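Long-range contact in gifsy-2 prophage ATP-binding sugar transporter-like protein (Salmonella typhimurium LT2, PDB 2PP6), which is of unsettled function, a prophage-encoded small beta-barrel protein assigned to an ATP-binding sugar transporter-like family and possibly able to bind ATP: residues A[34-39]-A[55-60]. Residues are numbered along the deposited sequence; the frame is centred on the assembly and turned at random.
Sequences CIVVES and VVVFSG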
loop_
_atom_site.group_PDB
_atom_site.type_symbol
_atom_site.label_atom_id
_atom_site.label_comp_id
_atom_site.label_asym_id
_atom_site.label_seq_id
_atom_site.Cartn_x
_atom_site.Cartn_y
_atom_site.Cartn_z
ATOM N N CYS A 34 -2.798 9.933 25.498
ATOM C CA CYS A 34 -2.493 9.168 24.292
ATOM C C CYS A 34 -3.561 9.314 23.204
ATOM O O CYS A 34 -4.626 9.879 23.438
ATOM C CB CYS A 34 -2.336 7.694 24.649
ATOM S SG CYS A 34 -3.784 7.016 25.448
ATOM N N ILE A 35 -3.276 8.793 22.018
ATOM C CA ILE A 35 -4.214 8.918 20.914
ATOM C C ILE A 35 -5.033 7.660 20.679
ATOM O O ILE A 35 -4.532 6.526 20.652
ATOM C CB ILE A 35 -3.491 9.354 19.586
ATOM C CG1 ILE A 35 -3.290 10.870 19.562
ATOM C CG2 ILE A 35 -4.361 9.030 18.367
ATOM C CD1 ILE A 35 -2.613 11.441 20.745
ATOM N N VAL A 36 -6.316 7.869 20.475
ATOM C CA VAL A 36 -7.184 6.738 20.287
ATOM C C VAL A 36 -8.096 7.036 19.099
ATOM O O VAL A 36 -8.308 8.192 18.750
ATOM C CB VAL A 36 -7.960 6.523 21.623
ATOM C CG1 VAL A 36 -9.422 6.902 21.472
ATOM C CG2 VAL A 36 -7.748 5.110 22.119
ATOM N N VAL A 37 -8.610 6.013 18.443
ATOM C CA VAL A 37 -9.511 6.269 17.327
ATOM C C VAL A 37 -10.782 5.463 17.542
ATOM O O VAL A 37 -10.719 4.263 17.830
ATOM C CB VAL A 37 -8.859 5.903 15.963
ATOM C CG1 VAL A 37 -9.875 6.027 14.845
ATOM C CG2 VAL A 37 -7.674 6.839 15.685
ATOM N N GLU A 38 -11.929 6.133 17.435
ATOM C CA GLU A 38 -13.217 5.479 17.611
ATOM C C GLU A 38 -13.383 4.363 16.590
ATOM O O GLU A 38 -13.012 4.516 15.423
ATOM C CB GLU A 38 -14.347 6.495 17.489
ATOM C CG GLU A 38 -14.246 7.569 18.556
ATOM C CD GLU A 38 -15.601 8.049 19.065
ATOM O OE1 GLU A 38 -16.409 7.204 19.524
ATOM O OE2 GLU A 38 -15.851 9.275 19.016
ATOM N N SER A 39 -13.927 3.233 17.035
ATOM C CA SER A 39 -14.112 2.087 16.153
ATOM C C SER A 39 -15.068 2.360 15.017
ATOM O O SER A 39 -15.098 1.626 14.039
ATOM C CB SER A 39 -14.589 0.878 16.949
ATOM O OG SER A 39 -13.526 0.352 17.729
ATOM N N VAL A 55 -12.892 1.725 21.262
ATOM C CA VAL A 55 -11.806 2.462 20.610
ATOM C C VAL A 55 -10.514 1.670 20.548
ATOM O O VAL A 55 -10.266 0.823 21.403
ATOM C CB VAL A 55 -11.467 3.740 21.378
ATOM C CG1 VAL A 55 -12.735 4.490 21.732
ATOM C CG2 VAL A 55 -10.679 3.384 22.633
ATOM N N VAL A 56 -9.680 1.939 19.548
ATOM C CA VAL A 56 -8.403 1.248 19.501
ATOM C C VAL A 56 -7.290 2.272 19.773
ATOM O O VAL A 56 -7.341 3.408 19.307
ATOM C CB VAL A 56 -8.195 0.480 18.174
ATOM C CG1 VAL A 56 -9.458 0.468 17.386
ATOM C CG2 VAL A 56 -7.051 1.043 17.414
ATOM N N VAL A 57 -6.311 1.862 20.572
ATOM C CA VAL A 57 -5.209 2.712 20.993
ATOM C C VAL A 57 -4.031 2.746 20.035
ATOM O O VAL A 57 -3.389 1.728 19.792
ATOM C CB VAL A 57 -4.715 2.254 22.382
ATOM C CG1 VAL A 57 -3.637 3.198 22.907
ATOM C CG2 VAL A 57 -5.885 2.209 23.335
ATOM N N PHE A 58 -3.715 3.924 19.515
ATOM C CA PHE A 58 -2.606 4.037 18.576
ATOM C C PHE A 58 -1.250 4.396 19.171
ATOM O O PHE A 58 -0.226 3.935 18.684
ATOM C CB PHE A 58 -2.962 5.017 17.467
ATOM C CG PHE A 58 -3.850 4.426 16.404
ATOM C CD1 PHE A 58 -3.394 4.280 15.107
ATOM C CD2 PHE A 58 -5.143 4.001 16.708
ATOM C CE1 PHE A 58 -4.212 3.717 14.123
ATOM C CE2 PHE A 58 -5.967 3.443 15.732
ATOM C CZ PHE A 58 -5.505 3.297 14.440
ATOM N N SER A 59 -1.229 5.196 20.227
ATOM C CA SER A 59 0.033 5.583 20.846
ATOM C C SER A 59 0.750 4.340 21.366
ATOM O O SER A 59 0.103 3.387 21.817
ATOM C CB SER A 59 -0.239 6.551 21.993
ATOM O OG SER A 59 -0.957 7.676 21.525
ATOM N N GLY A 60 2.082 4.336 21.306
ATOM C CA GLY A 60 2.825 3.176 21.782
ATOM C C GLY A 60 3.362 3.369 23.184
ATOM O O GLY A 60 4.125 2.547 23.673
#
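Val37 and Val56 face each other as the hydrogen-bonded pair of an antiparallel ladder that joins neighbouring strands 32-38 and 53-57 in the closed six-stranded beta barrel. Val37 N reaches Val56 O at 3.0 Å, in the carbonyl plane, and Val56 N returns to Val37 O at 3.1 Å. Two residues further along, past the non-hydrogen-bonded pair Val36/Val57, Phe58 N bonds to Ile35 O at 3.0 Å, which carries the ladder past the end of strand 53-57.

The dense part is the face bearing Val36, Val55 and Val57. Here Val36 CG2 touches two methyls, 3.4 Å from Val55 CG2 and 3.7 Å from Val57 CG2, and the side chains of Val36 and Val55 cross at about a right angle. Met25 and Ile29 of strand 25-29 and Leu91 of strand 88-95 add to this buried apolar cluster. Glu38 shares the face, but its carboxylate turns to a salt bridge with Arg73.

The looser, partly exposed side lies where strand 53-57 runs out, at Phe58, Ile35 and Ser59; Val37 and Val56 remain buried. With CG anti to the carbonyl carbon (chi1 -79°), the Phe58 ring turns its CD2-CE2 side obliquely to Val37 CG2, an off-centre CH-pi contact 4.2 Å from the ring centroid. Helix 2-23 packs Ile19 and Ala20 against Phe58 and Phe23 against Val37, while Lys88 gives the ring a cation-pi partner. Ser59 OG takes the place that Phe58 O would hold in a regular ladder, accepting from Ile35 N with an N-H...O angle of 173°.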